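Nitrate regulatory protein (Klebsiella oxytoca, PDB 4AKK) senses nitrate and nitrite and binds the nasF operon leader RNA at a factor-independent terminator, causing transcription antitermination of the nasFEDCBA operon. Local coordinates at residues Arg77-Gly88 against Val145-Thr156. Sequence-based numbering, arbitrary orientation.
Sequences RGASNIWLCSGG and VRDREIAAEEAT. With EDO (1,2-ethanediol), chain C.
Trp-83 holds CG trans to its backbone N (chi1 169°), and this swings the pyrrole side of its indole to Val-145. Leu-84 takes the other course, with CG beside its backbone N (chi1 -65°), and both methyls reach 145-156. The contact lies in the helical NIT domain, where the C-terminal end of helix 56-85 runs antiparallel to the start of helix 152-167 and also meets the end of helix 138-147. Trp-83 NE1 donates to Val-145 O over 2.8 Å, with a bent N-H...O angle of 140°. The oxygen lies near the indole plane, but NE1 comes from above the carbonyl plane. Arg-148 N reaches the same oxygen from the opposite face, in the Schellman motif that ends helix 138-147. A second Schellman motif, at Gly-87, ends helix 56-85.

Leu-84 CD1 packs 3.6 Å from Ala-155 CB, and CD2 lies 3.6 Å from Val-145 O. Ala-152 CB touches both Asn-81 OD1 and Cys-85 SG. At the far end, Arg-77 forms a salt bridge with Glu-197 of helix 180-212, and its NE donates to an ethanediol, probably from crystallisation. The Arg-148 guanidinium stands almost perpendicular to the indole. Gly-87 O lies 3.3 Å above the centre of this guanidinium, and a water that donates to Leu-84 O at 2.6 Å accepts from Arg-148 NH2 at 3.1 Å.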
ATOM      1  N   ARG A  77      28.972   6.403   9.110  1.00 30.07           N
ATOM      2  CA  ARG A  77      28.791   4.963   9.254  1.00 31.99           C
ATOM      3  C   ARG A  77      29.937   4.208   8.566  1.00 29.76           C
ATOM      4  O   ARG A  77      30.563   3.339   9.159  1.00 28.29           O
ATOM      5  CB  ARG A  77      27.423   4.514   8.708  1.00 23.53           C
ATOM      6  CG  ARG A  77      27.156   2.999   8.857  1.00 25.94           C
ATOM      7  CD  ARG A  77      25.770   2.614   8.329  1.00 25.57           C
ATOM      8  NE  ARG A  77      25.545   3.108   6.966  1.00 29.89           N
ATOM      9  CZ  ARG A  77      24.348   3.183   6.387  1.00 29.20           C
ATOM     10  NH1 ARG A  77      23.261   2.798   7.058  1.00 27.90           N
ATOM     11  NH2 ARG A  77      24.230   3.654   5.140  1.00 28.96           N
ATOM     12  N   GLY A  78      30.205   4.554   7.310  1.00 33.68           N
ATOM     13  CA  GLY A  78      31.239   3.891   6.540  1.00 31.76           C
ATOM     14  C   GLY A  78      32.636   4.068   7.093  1.00 35.71           C
ATOM     15  O   GLY A  78      33.424   3.119   7.117  1.00 37.89           O
ATOM     16  N   ALA A  79      32.957   5.277   7.544  1.00 29.74           N
ATOM     17  CA  ALA A  79      34.254   5.513   8.174  1.00 34.63           C
ATOM     18  C   ALA A  79      34.419   4.685   9.451  1.00 35.65           C
ATOM     19  O   ALA A  79      35.437   4.017   9.635  1.00 35.10           O
ATOM     20  CB  ALA A  79      34.459   7.008   8.466  1.00 35.55           C
ATOM     21  N   SER A  80      33.418   4.731  10.330  1.00 37.17           N
ATOM     22  CA  SER A  80      33.442   3.946  11.562  1.00 31.03           C
ATOM     23  C   SER A  80      33.632   2.467  11.243  1.00 31.38           C
ATOM     24  O   SER A  80      34.336   1.754  11.942  1.00 33.47           O
ATOM     25  CB  SER A  80      32.154   4.150  12.361  1.00 31.82           C
ATOM     26  OG  SER A  80      31.933   5.535  12.584  1.00 38.65           O
ATOM     27  N   ASN A  81      33.012   2.014  10.166  1.00 34.52           N
ATOM     28  CA  ASN A  81      33.099   0.608   9.791  1.00 32.64           C
ATOM     29  C   ASN A  81      34.526   0.171   9.441  1.00 36.85           C
ATOM     30  O   ASN A  81      34.961  -0.921   9.831  1.00 37.58           O
ATOM     31  CB  ASN A  81      32.153   0.310   8.628  1.00 33.21           C
ATOM     32  CG  ASN A  81      31.579  -1.086   8.691  1.00 49.39           C
ATOM     33  OD1 ASN A  81      31.139  -1.532   9.753  1.00 52.08           O
ATOM     34  ND2 ASN A  81      31.572  -1.785   7.554  1.00 46.10           N
ATOM     35  N   ILE A  82      35.249   1.017   8.705  1.00 36.77           N
ATOM     36  CA  ILE A  82      36.614   0.692   8.280  1.00 36.00           C
ATOM     37  C   ILE A  82      37.580   0.812   9.459  1.00 32.86           C
ATOM     38  O   ILE A  82      38.457  -0.021   9.649  1.00 31.67           O
ATOM     39  CB  ILE A  82      37.098   1.579   7.103  1.00 39.24           C
ATOM     40  CG1 ILE A  82      36.174   1.438   5.892  1.00 36.09           C
ATOM     41  CG2 ILE A  82      38.506   1.180   6.687  1.00 36.99           C
ATOM     42  CD1 ILE A  82      36.271   0.077   5.215  1.00 39.24           C
ATOM     43  N   TRP A  83      37.402   1.860  10.248  1.00 31.64           N
ATOM     44  CA  TRP A  83      38.097   1.984  11.514  1.00 30.59           C
ATOM     45  C   TRP A  83      37.978   0.704  12.342  1.00 36.06           C
ATOM     46  O   TRP A  83      38.989   0.161  12.786  1.00 37.30           O
ATOM     47  CB  TRP A  83      37.546   3.189  12.276  1.00 32.96           C
ATOM     48  CG  TRP A  83      37.982   3.277  13.678  1.00 35.40           C
ATOM     49  CD1 TRP A  83      37.224   3.042  14.784  1.00 36.51           C
ATOM     50  CD2 TRP A  83      39.287   3.626  14.151  1.00 42.08           C
ATOM     51  NE1 TRP A  83      37.972   3.222  15.918  1.00 35.43           N
ATOM     52  CE2 TRP A  83      39.243   3.582  15.560  1.00 40.09           C
ATOM     53  CE3 TRP A  83      40.487   3.972  13.523  1.00 36.71           C
ATOM     54  CZ2 TRP A  83      40.357   3.874  16.357  1.00 43.46           C
ATOM     55  CZ3 TRP A  83      41.594   4.260  14.315  1.00 46.00           C
ATOM     56  CH2 TRP A  83      41.519   4.206  15.718  1.00 41.68           C
ATOM     57  N   LEU A  84      36.751   0.208  12.540  1.00 32.45           N
ATOM     58  CA  LEU A  84      36.554  -0.983  13.375  1.00 34.83           C
ATOM     59  C   LEU A  84      37.081  -2.281  12.737  1.00 34.26           C
ATOM     60  O   LEU A  84      37.794  -3.043  13.386  1.00 33.99           O
ATOM     61  CB  LEU A  84      35.086  -1.127  13.808  1.00 32.71           C
ATOM     62  CG  LEU A  84      34.527  -0.023  14.721  1.00 30.62           C
ATOM     63  CD1 LEU A  84      32.998  -0.057  14.772  1.00 32.87           C
ATOM     64  CD2 LEU A  84      35.126  -0.081  16.140  1.00 33.67           C
ATOM     65  N   CYS A  85      36.751  -2.517  11.469  1.00 31.40           N
ATOM     66  CA  CYS A  85      37.199  -3.721  10.755  1.00 34.21           C
ATOM     67  C   CYS A  85      38.715  -3.781  10.543  1.00 43.86           C
ATOM     68  O   CYS A  85      39.276  -4.863  10.342  1.00 44.18           O
ATOM     69  CB  CYS A  85      36.535  -3.815   9.376  1.00 36.09           C
ATOM     70  SG  CYS A  85      34.743  -4.122   9.346  1.00 44.27           S
ATOM     71  N   SER A  86      39.373  -2.624  10.552  1.00 38.24           N
ATOM     72  CA  SER A  86      40.831  -2.574  10.403  1.00 44.88           C
ATOM     73  C   SER A  86      41.530  -2.548  11.760  1.00 42.12           C
ATOM     74  O   SER A  86      42.736  -2.313  11.845  1.00 46.16           O
ATOM     75  CB  SER A  86      41.255  -1.351   9.588  1.00 32.53           C
ATOM     76  OG  SER A  86      41.195  -0.189  10.395  1.00 33.63           O
ATOM     77  N   GLY A  87      40.766  -2.779  12.821  1.00 46.86           N
ATOM     78  CA  GLY A  87      41.323  -2.799  14.162  1.00 41.69           C
ATOM     79  C   GLY A  87      41.987  -1.501  14.582  1.00 38.89           C
ATOM     80  O   GLY A  87      43.027  -1.517  15.241  1.00 48.66           O
ATOM     81  N   GLY A  88      41.396  -0.370  14.209  1.00 41.06           N
ATOM     82  CA  GLY A  88      41.949   0.922  14.587  1.00 40.24           C
ATOM     83  C   GLY A  88      43.206   1.297  13.813  1.00 41.24           C
ATOM     84  O   GLY A  88      44.087   1.971  14.341  1.00 43.95           O
ATOM     85  N   VAL A 145      32.928   3.690  19.346  1.00 28.75           N
ATOM     86  CA  VAL A 145      33.608   3.497  18.075  1.00 32.70           C
ATOM     87  C   VAL A 145      35.099   3.813  18.239  1.00 35.75           C
ATOM     88  O   VAL A 145      35.960   3.003  17.860  1.00 31.70           O
ATOM     89  CB  VAL A 145      32.984   4.339  16.930  1.00 31.41           C
ATOM     90  CG1 VAL A 145      33.937   4.403  15.739  1.00 32.50           C
ATOM     91  CG2 VAL A 145      31.640   3.756  16.513  1.00 33.05           C
ATOM     92  N   ARG A 146      35.407   4.970  18.824  1.00 33.47           N
ATOM     93  CA  ARG A 146      36.814   5.337  19.060  1.00 40.84           C
ATOM     94  C   ARG A 146      37.553   4.292  19.886  1.00 39.37           C
ATOM     95  O   ARG A 146      38.624   3.823  19.499  1.00 38.06           O
ATOM     96  CB  ARG A 146      36.930   6.678  19.775  1.00 42.78           C
ATOM     97  CG  ARG A 146      36.205   7.796  19.087  1.00 47.60           C
ATOM     98  CD  ARG A 146      36.626   9.134  19.649  1.00 53.93           C
ATOM     99  NE  ARG A 146      35.511  10.070  19.627  1.00 53.79           N
ATOM    100  CZ  ARG A 146      34.804  10.395  20.700  1.00 54.30           C
ATOM    101  NH1 ARG A 146      35.118   9.871  21.882  1.00 47.93           N
ATOM    102  NH2 ARG A 146      33.797  11.251  20.593  1.00 53.09           N
ATOM    103  N   ASP A 147      36.971   3.935  21.025  1.00 37.01           N
ATOM    104  CA  ASP A 147      37.579   2.974  21.938  1.00 40.17           C
ATOM    105  C   ASP A 147      37.500   1.564  21.371  1.00 40.34           C
ATOM    106  O   ASP A 147      38.023   0.623  21.957  1.00 34.39           O
ATOM    107  CB  ASP A 147      36.887   3.029  23.303  1.00 42.64           C
ATOM    108  CG  ASP A 147      36.885   4.428  23.894  1.00 47.03           C
ATOM    109  OD1 ASP A 147      37.670   5.260  23.403  1.00 43.28           O
ATOM    110  OD2 ASP A 147      36.111   4.698  24.839  1.00 47.73           O
ATOM    111  N   ARG A 148      36.841   1.425  20.224  1.00 34.21           N
ATOM    112  CA  ARG A 148      36.652   0.116  19.614  1.00 36.07           C
ATOM    113  C   ARG A 148      36.018  -0.872  20.603  1.00 41.52           C
ATOM    114  O   ARG A 148      36.342  -2.067  20.610  1.00 39.02           O
ATOM    115  CB  ARG A 148      37.982  -0.404  19.066  1.00 34.74           C
ATOM    116  CG  ARG A 148      38.724   0.642  18.193  1.00 43.54           C
ATOM    117  CD  ARG A 148      40.132   0.191  17.799  1.00 41.35           C
ATOM    118  NE  ARG A 148      40.099  -1.163  17.272  1.00 51.57           N
ATOM    119  CZ  ARG A 148      40.859  -2.162  17.701  1.00 45.64           C
ATOM    120  NH1 ARG A 148      41.765  -1.963  18.651  1.00 52.05           N
ATOM    121  NH2 ARG A 148      40.724  -3.365  17.156  1.00 45.14           N
ATOM    122  N   GLU A 149      35.109  -0.362  21.434  1.00 37.71           N
ATOM    123  CA  GLU A 149      34.382  -1.192  22.397  1.00 36.16           C
ATOM    124  C   GLU A 149      32.993  -1.530  21.869  1.00 39.17           C
ATOM    125  O   GLU A 149      32.009  -1.543  22.612  1.00 40.91           O
ATOM    126  CB  GLU A 149      34.295  -0.488  23.752  1.00 34.49           C
ATOM    127  CG  GLU A 149      35.656  -0.369  24.443  1.00 45.31           C
ATOM    128  CD  GLU A 149      35.588   0.323  25.797  1.00 52.07           C
ATOM    129  OE1 GLU A 149      34.475   0.675  26.247  1.00 57.62           O
ATOM    130  OE2 GLU A 149      36.660   0.520  26.408  1.00 57.98           O
ATOM    131  N   ILE A 150      32.925  -1.789  20.571  1.00 33.63           N
ATOM    132  CA  ILE A 150      31.674  -2.149  19.915  1.00 35.62           C
ATOM    133  C   ILE A 150      32.062  -2.848  18.630  1.00 36.94           C
ATOM    134  O   ILE A 150      33.122  -2.569  18.079  1.00 33.90           O
ATOM    135  CB  ILE A 150      30.811  -0.906  19.616  1.00 33.73           C
ATOM    136  CG1 ILE A 150      29.448  -1.316  19.050  1.00 35.17           C
ATOM    137  CG2 ILE A 150      31.531   0.058  18.654  1.00 31.15           C
ATOM    138  CD1 ILE A 150      28.475  -0.135  18.890  1.00 37.06           C
ATOM    139  N   ALA A 151      31.242  -3.782  18.166  1.00 30.34           N
ATOM    140  CA  ALA A 151      31.560  -4.483  16.919  1.00 36.66           C
ATOM    141  C   ALA A 151      31.088  -3.678  15.706  1.00 37.71           C
ATOM    142  O   ALA A 151      30.157  -2.883  15.805  1.00 36.60           O
ATOM    143  CB  ALA A 151      30.943  -5.866  16.907  1.00 31.46           C
ATOM    144  N   ALA A 152      31.725  -3.894  14.561  1.00 38.49           N
ATOM    145  CA  ALA A 152      31.358  -3.170  13.342  1.00 40.36           C
ATOM    146  C   ALA A 152      29.874  -3.326  12.982  1.00 38.69           C
ATOM    147  O   ALA A 152      29.222  -2.337  12.643  1.00 36.63           O
ATOM    148  CB  ALA A 152      32.252  -3.575  12.172  1.00 30.86           C
ATOM    149  N   GLU A 153      29.341  -4.547  13.069  1.00 36.10           N
ATOM    150  CA  GLU A 153      27.911  -4.780  12.808  1.00 38.49           C
ATOM    151  C   GLU A 153      27.014  -4.008  13.765  1.00 38.85           C
ATOM    152  O   GLU A 153      25.965  -3.515  13.357  1.00 39.97           O
ATOM    153  CB  GLU A 153      27.535  -6.264  12.915  1.00 48.10           C
ATOM    154  CG  GLU A 153      28.541  -7.209  12.327  1.00 58.13           C
ATOM    155  CD  GLU A 153      29.542  -7.687  13.352  1.00 55.87           C
ATOM    156  OE1 GLU A 153      29.190  -8.619  14.115  1.00 58.44           O
ATOM    157  OE2 GLU A 153      30.668  -7.127  13.394  1.00 48.19           O
ATOM    158  N   GLU A 154      27.406  -3.938  15.038  1.00 34.93           N
ATOM    159  CA  GLU A 154      26.631  -3.204  16.048  1.00 38.98           C
ATOM    160  C   GLU A 154      26.646  -1.686  15.785  1.00 34.93           C
ATOM    161  O   GLU A 154      25.604  -1.029  15.825  1.00 35.55           O
ATOM    162  CB  GLU A 154      27.131  -3.514  17.475  1.00 32.46           C
ATOM    163  CG  GLU A 154      27.150  -5.002  17.836  1.00 36.78           C
ATOM    164  CD  GLU A 154      27.757  -5.286  19.221  1.00 43.89           C
ATOM    165  OE1 GLU A 154      28.680  -4.549  19.639  1.00 39.06           O
ATOM    166  OE2 GLU A 154      27.319  -6.254  19.890  1.00 38.60           O
ATOM    167  N   ALA A 155      27.829  -1.140  15.513  1.00 31.42           N
ATOM    168  CA  ALA A 155      27.965   0.275  15.163  1.00 33.17           C
ATOM    169  C   ALA A 155      27.196   0.603  13.874  1.00 28.43           C
ATOM    170  O   ALA A 155      26.520   1.623  13.779  1.00 32.30           O
ATOM    171  CB  ALA A 155      29.433   0.642  15.017  1.00 33.65           C
ATOM    172  N   THR A 156      27.306  -0.287  12.898  1.00 27.37           N
ATOM    173  CA  THR A 156      26.584  -0.188  11.645  1.00 30.60           C
ATOM    174  C   THR A 156      25.072  -0.141  11.851  1.00 31.89           C
ATOM    175  O   THR A 156      24.388   0.693  11.253  1.00 33.57           O
ATOM    176  CB  THR A 156      26.943  -1.375  10.723  1.00 30.99           C
ATOM    177  OG1 THR A 156      28.071  -1.015   9.927  1.00 42.70           O
ATOM    178  CG2 THR A 156      25.769  -1.730   9.799  1.00 40.90           C
TER
HETATM  179  C1  EDO C1392      27.868   1.850   5.095  1.00 32.01           C
HETATM  180  O1  EDO C1392      28.181   3.188   5.477  1.00 49.23           O
HETATM  181  C2  EDO C1392      29.092   1.144   4.520  1.00 34.80           C
HETATM  182  O2  EDO C1392      30.148   0.914   5.463  1.00 24.04           O
HETATM  183  O   HOH W   1      29.512   1.577  11.488  1.00 42.55           O
HETATM  184  O   HOH W   2      37.859  -3.098  16.013  1.00 36.92           O